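Long-range contacts in acyl-CoA dehydrogenase (Thermus thermophilus, PDB 2Z1Q), which probably catalyses the FAD-dependent oxidation of saturated acyl-CoA to 2,3-dehydroacyl-CoA, passing the electrons to an acceptor: residues Ile116-Phe124 / Lys254-Val262; Leu75-Gly84 / Lys130-Gly140. One frame throughout, in Å; residues are numbered along the deposited sequence.

From the N terminus, the chain first lays down the loop L75-G84, between helices 62-71 and 90-99. It then runs through helix 106-117 into I116-F124, the first half of interaction 1. Helix 127-131 and helix 134-139 follow, and interaction 2 closes here by bringing K130-G140 back onto the loop. The chain next builds the beta domain and returns at helix 252-288, where K254-V262 closes interaction 1. The two contacts therefore cross rather than nest. Interaction 2 stays inside the N-terminal domain, while interaction 1 ties that domain to the C-terminal one. They touch through T118 on L134 and L121 on Y133 and L137.

Interaction 1 (Ile116-Phe124 / Lys254-Val262); sequences IGTLPLVYF and KIAFNVLNV
This contact joins the N-terminal helical domain to the first long helix of the C-terminal domain, beside the FAD pocket. The axes of helix 119-124 and of the 254-262 part of helix 252-288 approach to 10.0 Å, with 116° between their N-to-C directions. I255 CG1 lies over one face of the F124 ring, 3.7 Å from the centroid and 19° off the normal, a CH-pi contact. I255 CG1 is anti to the carbonyl carbon (chi1 -53°), which sends it to this ring, while CG2 turns to P120. K254 CB meets the outer end of the same ring, at CZ. P120 CB rests on I255 CG2 at 3.7 Å. V259 CG1 meets L119 CB and P120 CG, and V259 CG2 meets I116 CG2 at 4.0 Å. Further along, the L119 and V262 side chains reach toward each other tip to tip, with L119 CD2 3.7 Å from V262 CB.

The Y123 ring passes N258 CB, and L119 CG covers one of its faces. Y123 OH touches V262 CG2. One water bridges the two segments, 2.8 Å from Y123 OH and donating to N258 O at 2.7 Å. M341 of helix 337-345 packs on Y123, F124 and N258. Y146 of strand 144-147, an FAD-binding residue, packs against I116, P120 and V259. I116 itself touches the FAD. Such apolar helix packing beside the flavin belongs to the acyl-CoA dehydrogenase fold, where N- and C-terminal helical domains meet around the beta domain.

Interaction 2 (Leu75-Gly84 / Lys130-Gly140); sequences LAIDVPEEYG and KRKYLPKLASG
K130 CB makes a CH-pi contact over one face of the Y83 ring, 4.2 Å from the centroid; E82 CG lies over the opposite face, and both are offset toward the rim. The guanidinium of R131 has P135 CG on one face and E82 O at its edge, in plane, with R131 NH2 2.8 Å from E82 O. K130 bends at chi3 (-67°), which brings its amine back to the phenol: K130 NZ gives Y83 OH a weak hydrogen bond of 3.2 Å. L134 CD2 packs on Y83 CD2 at 3.7 Å and also meets P80 CD. The V79 and L134 side chains slide past each other in opposite directions, V79 CG1 to L134 CG 3.8 Å. The Y83 carbonyl takes a CA-H...O contact from P135 CA. A138 CB faces A76 CB at 4.0 Å, with V79 CG2 and G84 O nearby. At the far end, L75 CD1 sits 3.6 Å from G140 CA. G140 leaves the helix with positive phi (98°).

L75 also packs on Y110, H113 and T114 of helix 106-117. P80 and L134 both touch V122 of helix 119-124. D78 forms a salt bridge with K90 at the start of helix 90-99, and Y133 makes a weak hydrogen bond to E208 of strand 201-208.

Interaction 1 (Ile116-Phe124 / Lys254-Val262)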
ATOM      1  N   ILE B 116       3.987 -15.913 -21.682  1.00 28.31           N
ATOM      2  CA  ILE B 116       3.620 -15.223 -22.912  1.00 28.02           C
ATOM      3  C   ILE B 116       4.626 -15.391 -24.054  1.00 26.22           C
ATOM      4  O   ILE B 116       4.263 -15.318 -25.220  1.00 26.42           O
ATOM      5  CB  ILE B 116       3.403 -13.731 -22.644  1.00 28.27           C
ATOM      6  CG1 ILE B 116       4.610 -13.158 -21.888  1.00 29.04           C
ATOM      7  CG2 ILE B 116       2.109 -13.544 -21.867  1.00 29.63           C
ATOM      8  CD1 ILE B 116       4.498 -11.670 -21.553  1.00 29.13           C
ATOM      9  N   GLY B 117       5.884 -15.637 -23.727  1.00 25.40           N
ATOM     10  CA  GLY B 117       6.877 -15.781 -24.779  1.00 27.23           C
ATOM     11  C   GLY B 117       6.930 -17.125 -25.487  1.00 28.03           C
ATOM     12  O   GLY B 117       7.135 -17.191 -26.693  1.00 27.57           O
ATOM     13  N   THR B 118       6.736 -18.201 -24.733  1.00 29.87           N
ATOM     14  CA  THR B 118       6.794 -19.542 -25.300  1.00 31.01           C
ATOM     15  C   THR B 118       5.422 -20.146 -25.611  1.00 32.25           C
ATOM     16  O   THR B 118       5.223 -20.700 -26.690  1.00 33.84           O
ATOM     17  CB  THR B 118       7.576 -20.509 -24.357  1.00 31.11           C
ATOM     18  OG1 THR B 118       8.887 -19.991 -24.101  1.00 30.65           O
ATOM     19  CG2 THR B 118       7.716 -21.886 -24.998  1.00 30.61           C
ATOM     20  N   LEU B 119       4.478 -20.031 -24.675  1.00 33.25           N
ATOM     21  CA  LEU B 119       3.136 -20.601 -24.844  1.00 32.63           C
ATOM     22  C   LEU B 119       2.425 -20.331 -26.166  1.00 32.13           C
ATOM     23  O   LEU B 119       1.731 -21.198 -26.686  1.00 31.49           O
ATOM     24  CB  LEU B 119       2.221 -20.177 -23.691  1.00 33.21           C
ATOM     25  CG  LEU B 119       2.100 -21.177 -22.535  1.00 35.38           C
ATOM     26  CD1 LEU B 119       3.457 -21.712 -22.170  1.00 35.82           C
ATOM     27  CD2 LEU B 119       1.457 -20.509 -21.330  1.00 36.87           C
ATOM     28  N   PRO B 120       2.566 -19.118 -26.719  1.00 32.61           N
ATOM     29  CA  PRO B 120       1.884 -18.866 -27.987  1.00 31.70           C
ATOM     30  C   PRO B 120       2.331 -19.890 -29.039  1.00 33.16           C
ATOM     31  O   PRO B 120       1.495 -20.475 -29.734  1.00 33.28           O
ATOM     32  CB  PRO B 120       2.292 -17.435 -28.317  1.00 32.04           C
ATOM     33  CG  PRO B 120       2.401 -16.818 -26.943  1.00 31.97           C
ATOM     34  CD  PRO B 120       3.163 -17.878 -26.190  1.00 32.01           C
ATOM     35  N   LEU B 121       3.640 -20.120 -29.134  1.00 32.20           N
ATOM     36  CA  LEU B 121       4.169 -21.089 -30.084  1.00 33.23           C
ATOM     37  C   LEU B 121       3.694 -22.501 -29.733  1.00 33.31           C
ATOM     38  O   LEU B 121       3.330 -23.277 -30.616  1.00 32.25           O
ATOM     39  CB  LEU B 121       5.701 -21.038 -30.104  1.00 33.43           C
ATOM     40  CG  LEU B 121       6.343 -20.155 -31.181  1.00 34.12           C
ATOM     41  CD1 LEU B 121       7.786 -19.851 -30.823  1.00 33.09           C
ATOM     42  CD2 LEU B 121       6.266 -20.861 -32.525  1.00 34.76           C
ATOM     43  N   VAL B 122       3.686 -22.829 -28.445  1.00 32.87           N
ATOM     44  CA  VAL B 122       3.242 -24.153 -28.011  1.00 34.10           C
ATOM     45  C   VAL B 122       1.754 -24.388 -28.261  1.00 35.34           C
ATOM     46  O   VAL B 122       1.338 -25.500 -28.573  1.00 38.33           O
ATOM     47  CB  VAL B 122       3.513 -24.369 -26.512  1.00 33.35           C
ATOM     48  CG1 VAL B 122       2.907 -25.691 -26.055  1.00 33.40           C
ATOM     49  CG2 VAL B 122       5.011 -24.357 -26.246  1.00 32.62           C
ATOM     50  N   TYR B 123       0.944 -23.346 -28.130  1.00 35.98           N
ATOM     51  CA  TYR B 123      -0.493 -23.473 -28.325  1.00 36.83           C
ATOM     52  C   TYR B 123      -0.952 -23.386 -29.782  1.00 36.70           C
ATOM     53  O   TYR B 123      -1.835 -24.137 -30.198  1.00 35.55           O
ATOM     54  CB  TYR B 123      -1.234 -22.406 -27.510  1.00 37.76           C
ATOM     55  CG  TYR B 123      -1.207 -22.601 -26.009  1.00 39.18           C
ATOM     56  CD1 TYR B 123      -1.715 -21.615 -25.155  1.00 39.55           C
ATOM     57  CD2 TYR B 123      -0.741 -23.785 -25.441  1.00 38.81           C
ATOM     58  CE1 TYR B 123      -1.763 -21.810 -23.775  1.00 39.39           C
ATOM     59  CE2 TYR B 123      -0.785 -23.990 -24.063  1.00 38.20           C
ATOM     60  CZ  TYR B 123      -1.300 -23.002 -23.238  1.00 38.97           C
ATOM     61  OH  TYR B 123      -1.372 -23.233 -21.885  1.00 38.11           O
ATOM     62  N   PHE B 124      -0.362 -22.480 -30.559  1.00 35.79           N
ATOM     63  CA  PHE B 124      -0.792 -22.334 -31.947  1.00 37.17           C
ATOM     64  C   PHE B 124       0.327 -22.493 -32.963  1.00 37.68           C
ATOM     65  O   PHE B 124       0.098 -22.404 -34.167  1.00 38.28           O
ATOM     66  CB  PHE B 124      -1.488 -20.971 -32.133  1.00 35.07           C
ATOM     67  CG  PHE B 124      -2.673 -20.771 -31.225  1.00 34.97           C
ATOM     68  CD1 PHE B 124      -2.492 -20.490 -29.866  1.00 33.98           C
ATOM     69  CD2 PHE B 124      -3.976 -20.915 -31.707  1.00 35.92           C
ATOM     70  CE1 PHE B 124      -3.588 -20.363 -29.007  1.00 31.97           C
ATOM     71  CE2 PHE B 124      -5.083 -20.787 -30.844  1.00 32.80           C
ATOM     72  CZ  PHE B 124      -4.879 -20.512 -29.496  1.00 33.11           C
ATOM     73  N   LYS B 254      -7.611 -15.589 -29.474  1.00 42.89           N
ATOM     74  CA  LYS B 254      -7.504 -16.892 -28.828  1.00 42.18           C
ATOM     75  C   LYS B 254      -6.170 -17.060 -28.109  1.00 40.83           C
ATOM     76  O   LYS B 254      -6.123 -17.563 -26.986  1.00 40.81           O
ATOM     77  CB  LYS B 254      -7.679 -18.020 -29.849  1.00 43.97           C
ATOM     78  CG  LYS B 254      -9.050 -18.077 -30.510  1.00 46.87           C
ATOM     79  CD  LYS B 254      -9.194 -19.316 -31.385  1.00 50.24           C
ATOM     80  CE  LYS B 254     -10.555 -19.350 -32.083  1.00 53.03           C
ATOM     81  NZ  LYS B 254     -10.775 -20.594 -32.879  1.00 54.92           N
ATOM     82  N   ILE B 255      -5.089 -16.642 -28.759  1.00 38.84           N
ATOM     83  CA  ILE B 255      -3.762 -16.765 -28.167  1.00 38.18           C
ATOM     84  C   ILE B 255      -3.694 -15.929 -26.892  1.00 36.69           C
ATOM     85  O   ILE B 255      -3.356 -16.431 -25.819  1.00 35.42           O
ATOM     86  CB  ILE B 255      -2.666 -16.292 -29.155  1.00 38.99           C
ATOM     87  CG1 ILE B 255      -2.837 -17.024 -30.492  1.00 41.65           C
ATOM     88  CG2 ILE B 255      -1.278 -16.573 -28.578  1.00 38.84           C
ATOM     89  CD1 ILE B 255      -1.949 -16.518 -31.615  1.00 42.67           C
ATOM     90  N   ALA B 256      -4.043 -14.653 -27.018  1.00 35.68           N
ATOM     91  CA  ALA B 256      -4.013 -13.735 -25.892  1.00 36.01           C
ATOM     92  C   ALA B 256      -4.819 -14.210 -24.688  1.00 36.56           C
ATOM     93  O   ALA B 256      -4.359 -14.106 -23.554  1.00 35.21           O
ATOM     94  CB  ALA B 256      -4.509 -12.371 -26.325  1.00 36.38           C
ATOM     95  N   PHE B 257      -6.014 -14.741 -24.930  1.00 37.32           N
ATOM     96  CA  PHE B 257      -6.851 -15.186 -23.822  1.00 39.60           C
ATOM     97  C   PHE B 257      -6.335 -16.446 -23.130  1.00 37.29           C
ATOM     98  O   PHE B 257      -6.386 -16.548 -21.908  1.00 37.51           O
ATOM     99  CB  PHE B 257      -8.305 -15.382 -24.296  1.00 44.87           C
ATOM    100  CG  PHE B 257      -8.950 -14.117 -24.831  1.00 50.47           C
ATOM    101  CD1 PHE B 257      -8.701 -12.878 -24.232  1.00 53.35           C
ATOM    102  CD2 PHE B 257      -9.809 -14.163 -25.924  1.00 52.45           C
ATOM    103  CE1 PHE B 257      -9.300 -11.710 -24.718  1.00 54.72           C
ATOM    104  CE2 PHE B 257     -10.417 -12.998 -26.415  1.00 53.84           C
ATOM    105  CZ  PHE B 257     -10.161 -11.773 -25.811  1.00 54.55           C
ATOM    106  N   ASN B 258      -5.813 -17.398 -23.893  1.00 35.49           N
ATOM    107  CA  ASN B 258      -5.313 -18.619 -23.275  1.00 32.61           C
ATOM    108  C   ASN B 258      -4.039 -18.473 -22.480  1.00 31.86           C
ATOM    109  O   ASN B 258      -3.867 -19.152 -21.460  1.00 32.72           O
ATOM    110  CB  ASN B 258      -5.124 -19.721 -24.311  1.00 32.10           C
ATOM    111  CG  ASN B 258      -6.435 -20.324 -24.732  1.00 33.01           C
ATOM    112  OD1 ASN B 258      -7.034 -19.903 -25.718  1.00 33.12           O
ATOM    113  ND2 ASN B 258      -6.912 -21.298 -23.966  1.00 29.93           N
ATOM    114  N   VAL B 259      -3.133 -17.605 -22.915  1.00 28.81           N
ATOM    115  CA  VAL B 259      -1.900 -17.445 -22.162  1.00 27.50           C
ATOM    116  C   VAL B 259      -2.195 -16.786 -20.810  1.00 25.91           C
ATOM    117  O   VAL B 259      -1.532 -17.074 -19.816  1.00 24.05           O
ATOM    118  CB  VAL B 259      -0.840 -16.640 -22.956  1.00 28.04           C
ATOM    119  CG1 VAL B 259      -0.551 -17.364 -24.278  1.00 29.84           C
ATOM    120  CG2 VAL B 259      -1.311 -15.212 -23.196  1.00 27.20           C
ATOM    121  N   LEU B 260      -3.216 -15.933 -20.774  1.00 25.18           N
ATOM    122  CA  LEU B 260      -3.585 -15.266 -19.534  1.00 26.29           C
ATOM    123  C   LEU B 260      -3.929 -16.242 -18.408  1.00 27.23           C
ATOM    124  O   LEU B 260      -3.647 -15.948 -17.250  1.00 28.12           O
ATOM    125  CB  LEU B 260      -4.766 -14.301 -19.763  1.00 25.90           C
ATOM    126  CG  LEU B 260      -4.420 -12.884 -20.245  1.00 26.45           C
ATOM    127  CD1 LEU B 260      -5.660 -12.209 -20.833  1.00 26.00           C
ATOM    128  CD2 LEU B 260      -3.853 -12.078 -19.079  1.00 24.15           C
ATOM    129  N   ASN B 261      -4.521 -17.396 -18.723  1.00 26.73           N
ATOM    130  CA  ASN B 261      -4.865 -18.342 -17.658  1.00 27.01           C
ATOM    131  C   ASN B 261      -3.633 -18.838 -16.918  1.00 26.43           C
ATOM    132  O   ASN B 261      -3.640 -18.937 -15.693  1.00 26.69           O
ATOM    133  CB  ASN B 261      -5.644 -19.547 -18.204  1.00 25.67           C
ATOM    134  CG  ASN B 261      -7.034 -19.182 -18.681  1.00 25.36           C
ATOM    135  OD1 ASN B 261      -7.667 -18.262 -18.160  1.00 22.94           O
ATOM    136  ND2 ASN B 261      -7.531 -19.921 -19.671  1.00 26.68           N
ATOM    137  N   VAL B 262      -2.570 -19.148 -17.652  1.00 26.80           N
ATOM    138  CA  VAL B 262      -1.347 -19.640 -17.041  1.00 25.91           C
ATOM    139  C   VAL B 262      -0.627 -18.512 -16.322  1.00 28.01           C
ATOM    140  O   VAL B 262      -0.113 -18.689 -15.206  1.00 29.12           O
ATOM    141  CB  VAL B 262      -0.427 -20.232 -18.101  1.00 26.58           C
ATOM    142  CG1 VAL B 262       0.940 -20.553 -17.499  1.00 25.03           C
ATOM    143  CG2 VAL B 262      -1.077 -21.467 -18.697  1.00 24.45           C
TER
HETATM  144  O   HOH W   1      -3.621 -21.805 -20.873  1.00 20.15           O

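Interaction 2 (Leu75-Gly84 / Lys130-Gly140)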
ATOM      1  N   LEU B  75      13.441 -23.792 -18.156  1.00 30.33           N
ATOM      2  CA  LEU B  75      12.749 -23.162 -19.268  1.00 30.29           C
ATOM      3  C   LEU B  75      12.019 -24.173 -20.152  1.00 30.00           C
ATOM      4  O   LEU B  75      11.281 -23.791 -21.063  1.00 28.58           O
ATOM      5  CB  LEU B  75      13.747 -22.358 -20.110  1.00 28.00           C
ATOM      6  CG  LEU B  75      14.534 -21.312 -19.320  1.00 27.38           C
ATOM      7  CD1 LEU B  75      15.561 -20.651 -20.234  1.00 26.36           C
ATOM      8  CD2 LEU B  75      13.573 -20.282 -18.735  1.00 26.01           C
ATOM      9  N   ALA B  76      12.220 -25.459 -19.873  1.00 31.67           N
ATOM     10  CA  ALA B  76      11.581 -26.516 -20.658  1.00 31.87           C
ATOM     11  C   ALA B  76      10.440 -27.240 -19.938  1.00 33.28           C
ATOM     12  O   ALA B  76       9.828 -28.144 -20.499  1.00 34.61           O
ATOM     13  CB  ALA B  76      12.632 -27.524 -21.114  1.00 29.77           C
ATOM     14  N   ILE B  77      10.146 -26.832 -18.706  1.00 35.24           N
ATOM     15  CA  ILE B  77       9.068 -27.444 -17.916  1.00 36.55           C
ATOM     16  C   ILE B  77       7.715 -27.498 -18.638  1.00 37.81           C
ATOM     17  O   ILE B  77       7.057 -28.542 -18.662  1.00 39.68           O
ATOM     18  CB  ILE B  77       8.884 -26.682 -16.581  1.00 35.74           C
ATOM     19  CG1 ILE B  77      10.164 -26.770 -15.763  1.00 36.77           C
ATOM     20  CG2 ILE B  77       7.714 -27.254 -15.790  1.00 34.82           C
ATOM     21  CD1 ILE B  77      10.152 -25.876 -14.556  1.00 38.89           C
ATOM     22  N   ASP B  78       7.288 -26.378 -19.218  1.00 39.03           N
ATOM     23  CA  ASP B  78       6.006 -26.330 -19.920  1.00 40.14           C
ATOM     24  C   ASP B  78       6.115 -26.532 -21.428  1.00 40.56           C
ATOM     25  O   ASP B  78       5.178 -26.235 -22.172  1.00 40.18           O
ATOM     26  CB  ASP B  78       5.302 -25.002 -19.637  1.00 43.83           C
ATOM     27  CG  ASP B  78       4.742 -24.927 -18.229  1.00 47.84           C
ATOM     28  OD1 ASP B  78       4.732 -23.817 -17.650  1.00 49.75           O
ATOM     29  OD2 ASP B  78       4.303 -25.976 -17.706  1.00 48.38           O
ATOM     30  N   VAL B  79       7.254 -27.049 -21.877  1.00 40.35           N
ATOM     31  CA  VAL B  79       7.467 -27.282 -23.301  1.00 41.17           C
ATOM     32  C   VAL B  79       7.349 -28.761 -23.676  1.00 41.34           C
ATOM     33  O   VAL B  79       7.862 -29.636 -22.975  1.00 41.63           O
ATOM     34  CB  VAL B  79       8.858 -26.775 -23.750  1.00 41.32           C
ATOM     35  CG1 VAL B  79       9.048 -27.022 -25.242  1.00 37.60           C
ATOM     36  CG2 VAL B  79       9.005 -25.292 -23.416  1.00 40.79           C
ATOM     37  N   PRO B  80       6.669 -29.052 -24.795  1.00 41.79           N
ATOM     38  CA  PRO B  80       6.497 -30.437 -25.250  1.00 44.20           C
ATOM     39  C   PRO B  80       7.833 -31.172 -25.390  1.00 46.41           C
ATOM     40  O   PRO B  80       8.869 -30.572 -25.692  1.00 46.89           O
ATOM     41  CB  PRO B  80       5.774 -30.268 -26.577  1.00 43.31           C
ATOM     42  CG  PRO B  80       4.929 -29.042 -26.336  1.00 42.73           C
ATOM     43  CD  PRO B  80       5.900 -28.119 -25.638  1.00 41.27           C
ATOM     44  N   GLU B  81       7.800 -32.480 -25.161  1.00 47.80           N
ATOM     45  CA  GLU B  81       8.994 -33.307 -25.238  1.00 47.73           C
ATOM     46  C   GLU B  81       9.615 -33.396 -26.627  1.00 48.04           C
ATOM     47  O   GLU B  81      10.841 -33.378 -26.770  1.00 47.34           O
ATOM     48  CB  GLU B  81       8.673 -34.709 -24.729  1.00 47.13           C
ATOM     49  CG  GLU B  81       8.265 -34.717 -23.276  1.00 46.40           C
ATOM     50  CD  GLU B  81       7.874 -36.090 -22.781  1.00 45.86           C
ATOM     51  OE1 GLU B  81       6.761 -36.552 -23.116  1.00 46.23           O
ATOM     52  OE2 GLU B  81       8.680 -36.708 -22.058  1.00 44.33           O
ATOM     53  N   GLU B  82       8.777 -33.487 -27.651  1.00 48.33           N
ATOM     54  CA  GLU B  82       9.279 -33.604 -29.012  1.00 50.55           C
ATOM     55  C   GLU B  82       9.981 -32.351 -29.522  1.00 50.85           C
ATOM     56  O   GLU B  82      10.403 -32.302 -30.683  1.00 51.51           O
ATOM     57  CB  GLU B  82       8.141 -33.966 -29.967  1.00 51.42           C
ATOM     58  CG  GLU B  82       6.969 -33.015 -29.923  1.00 53.75           C
ATOM     59  CD  GLU B  82       5.876 -33.484 -28.984  1.00 55.88           C
ATOM     60  OE1 GLU B  82       6.154 -33.677 -27.779  1.00 56.09           O
ATOM     61  OE2 GLU B  82       4.733 -33.661 -29.455  1.00 56.51           O
ATOM     62  N   TYR B  83      10.107 -31.346 -28.656  1.00 50.21           N
ATOM     63  CA  TYR B  83      10.762 -30.088 -29.012  1.00 48.62           C
ATOM     64  C   TYR B  83      11.800 -29.663 -27.986  1.00 47.40           C
ATOM     65  O   TYR B  83      12.084 -28.476 -27.843  1.00 48.80           O
ATOM     66  CB  TYR B  83       9.729 -28.971 -29.153  1.00 48.77           C
ATOM     67  CG  TYR B  83       8.619 -29.295 -30.116  1.00 49.32           C
ATOM     68  CD1 TYR B  83       8.866 -29.441 -31.484  1.00 49.52           C
ATOM     69  CD2 TYR B  83       7.322 -29.483 -29.657  1.00 49.27           C
ATOM     70  CE1 TYR B  83       7.834 -29.771 -32.367  1.00 49.54           C
ATOM     71  CE2 TYR B  83       6.292 -29.811 -30.522  1.00 49.65           C
ATOM     72  CZ  TYR B  83       6.548 -29.957 -31.868  1.00 49.79           C
ATOM     73  OH  TYR B  83       5.498 -30.311 -32.684  1.00 51.63           O
ATOM     74  N   GLY B  84      12.358 -30.624 -27.260  1.00 45.30           N
ATOM     75  CA  GLY B  84      13.367 -30.301 -26.267  1.00 43.99           C
ATOM     76  C   GLY B  84      12.799 -29.934 -24.913  1.00 42.61           C
ATOM     77  O   GLY B  84      13.533 -29.513 -24.019  1.00 41.17           O
ATOM     78  N   LYS B 130       7.460 -24.795 -34.912  1.00 46.22           N
ATOM     79  CA  LYS B 130       7.717 -25.178 -33.524  1.00 44.93           C
ATOM     80  C   LYS B 130       9.074 -25.864 -33.392  1.00 45.66           C
ATOM     81  O   LYS B 130       9.704 -25.806 -32.333  1.00 42.78           O
ATOM     82  CB  LYS B 130       6.624 -26.106 -32.991  1.00 43.33           C
ATOM     83  CG  LYS B 130       5.305 -25.409 -32.717  1.00 44.15           C
ATOM     84  CD  LYS B 130       4.371 -26.280 -31.897  1.00 43.20           C
ATOM     85  CE  LYS B 130       3.917 -27.489 -32.683  1.00 44.15           C
ATOM     86  NZ  LYS B 130       3.046 -28.378 -31.866  1.00 45.09           N
ATOM     87  N   ARG B 131       9.522 -26.499 -34.474  1.00 47.31           N
ATOM     88  CA  ARG B 131      10.802 -27.203 -34.457  1.00 50.02           C
ATOM     89  C   ARG B 131      11.967 -26.243 -34.609  1.00 49.78           C
ATOM     90  O   ARG B 131      13.071 -26.512 -34.134  1.00 49.47           O
ATOM     91  CB  ARG B 131      10.867 -28.254 -35.571  1.00 52.51           C
ATOM     92  CG  ARG B 131      12.128 -29.141 -35.529  1.00 57.00           C
ATOM     93  CD  ARG B 131      12.189 -30.008 -34.262  1.00 59.78           C
ATOM     94  NE  ARG B 131      13.413 -29.813 -33.478  1.00 62.49           N
ATOM     95  CZ  ARG B 131      13.638 -30.382 -32.293  1.00 64.35           C
ATOM     96  NH1 ARG B 131      14.773 -30.156 -31.638  1.00 64.31           N
ATOM     97  NH2 ARG B 131      12.721 -31.182 -31.760  1.00 64.79           N
ATOM     98  N   LYS B 132      11.719 -25.112 -35.253  1.00 49.90           N
ATOM     99  CA  LYS B 132      12.794 -24.163 -35.463  1.00 50.60           C
ATOM    100  C   LYS B 132      12.780 -22.992 -34.496  1.00 49.46           C
ATOM    101  O   LYS B 132      13.504 -22.021 -34.694  1.00 51.31           O
ATOM    102  CB  LYS B 132      12.750 -23.645 -36.896  1.00 52.58           C
ATOM    103  CG  LYS B 132      11.639 -22.654 -37.162  1.00 53.65           C
ATOM    104  CD  LYS B 132      12.198 -21.260 -37.426  1.00 56.03           C
ATOM    105  CE  LYS B 132      13.090 -21.223 -38.662  1.00 56.70           C
ATOM    106  NZ  LYS B 132      13.511 -19.829 -39.008  1.00 57.89           N
ATOM    107  N   TYR B 133      11.962 -23.079 -33.454  1.00 47.36           N
ATOM    108  CA  TYR B 133      11.883 -22.003 -32.473  1.00 44.40           C
ATOM    109  C   TYR B 133      11.849 -22.512 -31.043  1.00 42.43           C
ATOM    110  O   TYR B 133      12.667 -22.107 -30.217  1.00 42.40           O
ATOM    111  CB  TYR B 133      10.646 -21.131 -32.736  1.00 44.48           C
ATOM    112  CG  TYR B 133      10.792 -20.158 -33.889  1.00 43.59           C
ATOM    113  CD1 TYR B 133       9.775 -19.999 -34.827  1.00 43.60           C
ATOM    114  CD2 TYR B 133      11.954 -19.402 -34.046  1.00 44.41           C
ATOM    115  CE1 TYR B 133       9.909 -19.123 -35.895  1.00 44.33           C
ATOM    116  CE2 TYR B 133      12.098 -18.515 -35.114  1.00 44.75           C
ATOM    117  CZ  TYR B 133      11.073 -18.386 -36.035  1.00 44.56           C
ATOM    118  OH  TYR B 133      11.220 -17.548 -37.116  1.00 45.00           O
ATOM    119  N   LEU B 134      10.910 -23.410 -30.758  1.00 39.91           N
ATOM    120  CA  LEU B 134      10.745 -23.969 -29.420  1.00 38.82           C
ATOM    121  C   LEU B 134      12.016 -24.559 -28.815  1.00 37.16           C
ATOM    122  O   LEU B 134      12.299 -24.365 -27.630  1.00 37.32           O
ATOM    123  CB  LEU B 134       9.636 -25.022 -29.440  1.00 39.14           C
ATOM    124  CG  LEU B 134       8.573 -24.943 -28.341  1.00 40.59           C
ATOM    125  CD1 LEU B 134       8.030 -23.521 -28.227  1.00 39.87           C
ATOM    126  CD2 LEU B 134       7.454 -25.924 -28.667  1.00 40.49           C
ATOM    127  N   PRO B 135      12.806 -25.290 -29.613  1.00 36.90           N
ATOM    128  CA  PRO B 135      14.030 -25.861 -29.038  1.00 37.56           C
ATOM    129  C   PRO B 135      14.955 -24.793 -28.444  1.00 36.45           C
ATOM    130  O   PRO B 135      15.486 -24.962 -27.348  1.00 35.15           O
ATOM    131  CB  PRO B 135      14.646 -26.614 -30.225  1.00 37.34           C
ATOM    132  CG  PRO B 135      13.415 -27.055 -31.000  1.00 37.84           C
ATOM    133  CD  PRO B 135      12.562 -25.801 -30.973  1.00 37.57           C
ATOM    134  N   LYS B 136      15.145 -23.685 -29.151  1.00 37.74           N
ATOM    135  CA  LYS B 136      16.013 -22.625 -28.645  1.00 39.44           C
ATOM    136  C   LYS B 136      15.420 -21.949 -27.405  1.00 38.43           C
ATOM    137  O   LYS B 136      16.136 -21.629 -26.453  1.00 37.42           O
ATOM    138  CB  LYS B 136      16.251 -21.577 -29.726  1.00 42.85           C
ATOM    139  CG  LYS B 136      16.904 -22.105 -30.989  1.00 47.29           C
ATOM    140  CD  LYS B 136      17.208 -20.931 -31.914  1.00 51.28           C
ATOM    141  CE  LYS B 136      17.872 -21.356 -33.215  1.00 54.14           C
ATOM    142  NZ  LYS B 136      16.982 -22.157 -34.104  1.00 55.41           N
ATOM    143  N   LEU B 137      14.108 -21.738 -27.421  1.00 36.88           N
ATOM    144  CA  LEU B 137      13.441 -21.106 -26.291  1.00 36.34           C
ATOM    145  C   LEU B 137      13.520 -21.999 -25.063  1.00 35.32           C
ATOM    146  O   LEU B 137      13.708 -21.516 -23.953  1.00 34.87           O
ATOM    147  CB  LEU B 137      11.977 -20.827 -26.626  1.00 34.94           C
ATOM    148  CG  LEU B 137      11.732 -19.971 -27.869  1.00 35.48           C
ATOM    149  CD1 LEU B 137      10.239 -19.764 -28.046  1.00 35.45           C
ATOM    150  CD2 LEU B 137      12.439 -18.630 -27.736  1.00 36.47           C
ATOM    151  N   ALA B 138      13.391 -23.305 -25.278  1.00 34.56           N
ATOM    152  CA  ALA B 138      13.428 -24.269 -24.176  1.00 34.23           C
ATOM    153  C   ALA B 138      14.807 -24.432 -23.570  1.00 34.00           C
ATOM    154  O   ALA B 138      14.945 -24.796 -22.402  1.00 32.94           O
ATOM    155  CB  ALA B 138      12.913 -25.620 -24.650  1.00 35.03           C
ATOM    156  N   SER B 139      15.832 -24.159 -24.364  1.00 34.39           N
ATOM    157  CA  SER B 139      17.204 -24.281 -23.909  1.00 35.17           C
ATOM    158  C   SER B 139      17.718 -22.977 -23.306  1.00 35.58           C
ATOM    159  O   SER B 139      18.638 -22.988 -22.491  1.00 36.12           O
ATOM    160  CB  SER B 139      18.093 -24.657 -25.085  1.00 36.20           C
ATOM    161  OG  SER B 139      17.960 -23.685 -26.105  1.00 36.87           O
ATOM    162  N   GLY B 140      17.122 -21.860 -23.710  1.00 34.92           N
ATOM    163  CA  GLY B 140      17.554 -20.568 -23.213  1.00 34.41           C
ATOM    164  C   GLY B 140      18.487 -19.889 -24.209  1.00 34.52           C
ATOM    165  O   GLY B 140      18.934 -18.764 -23.987  1.00 32.08           O
TER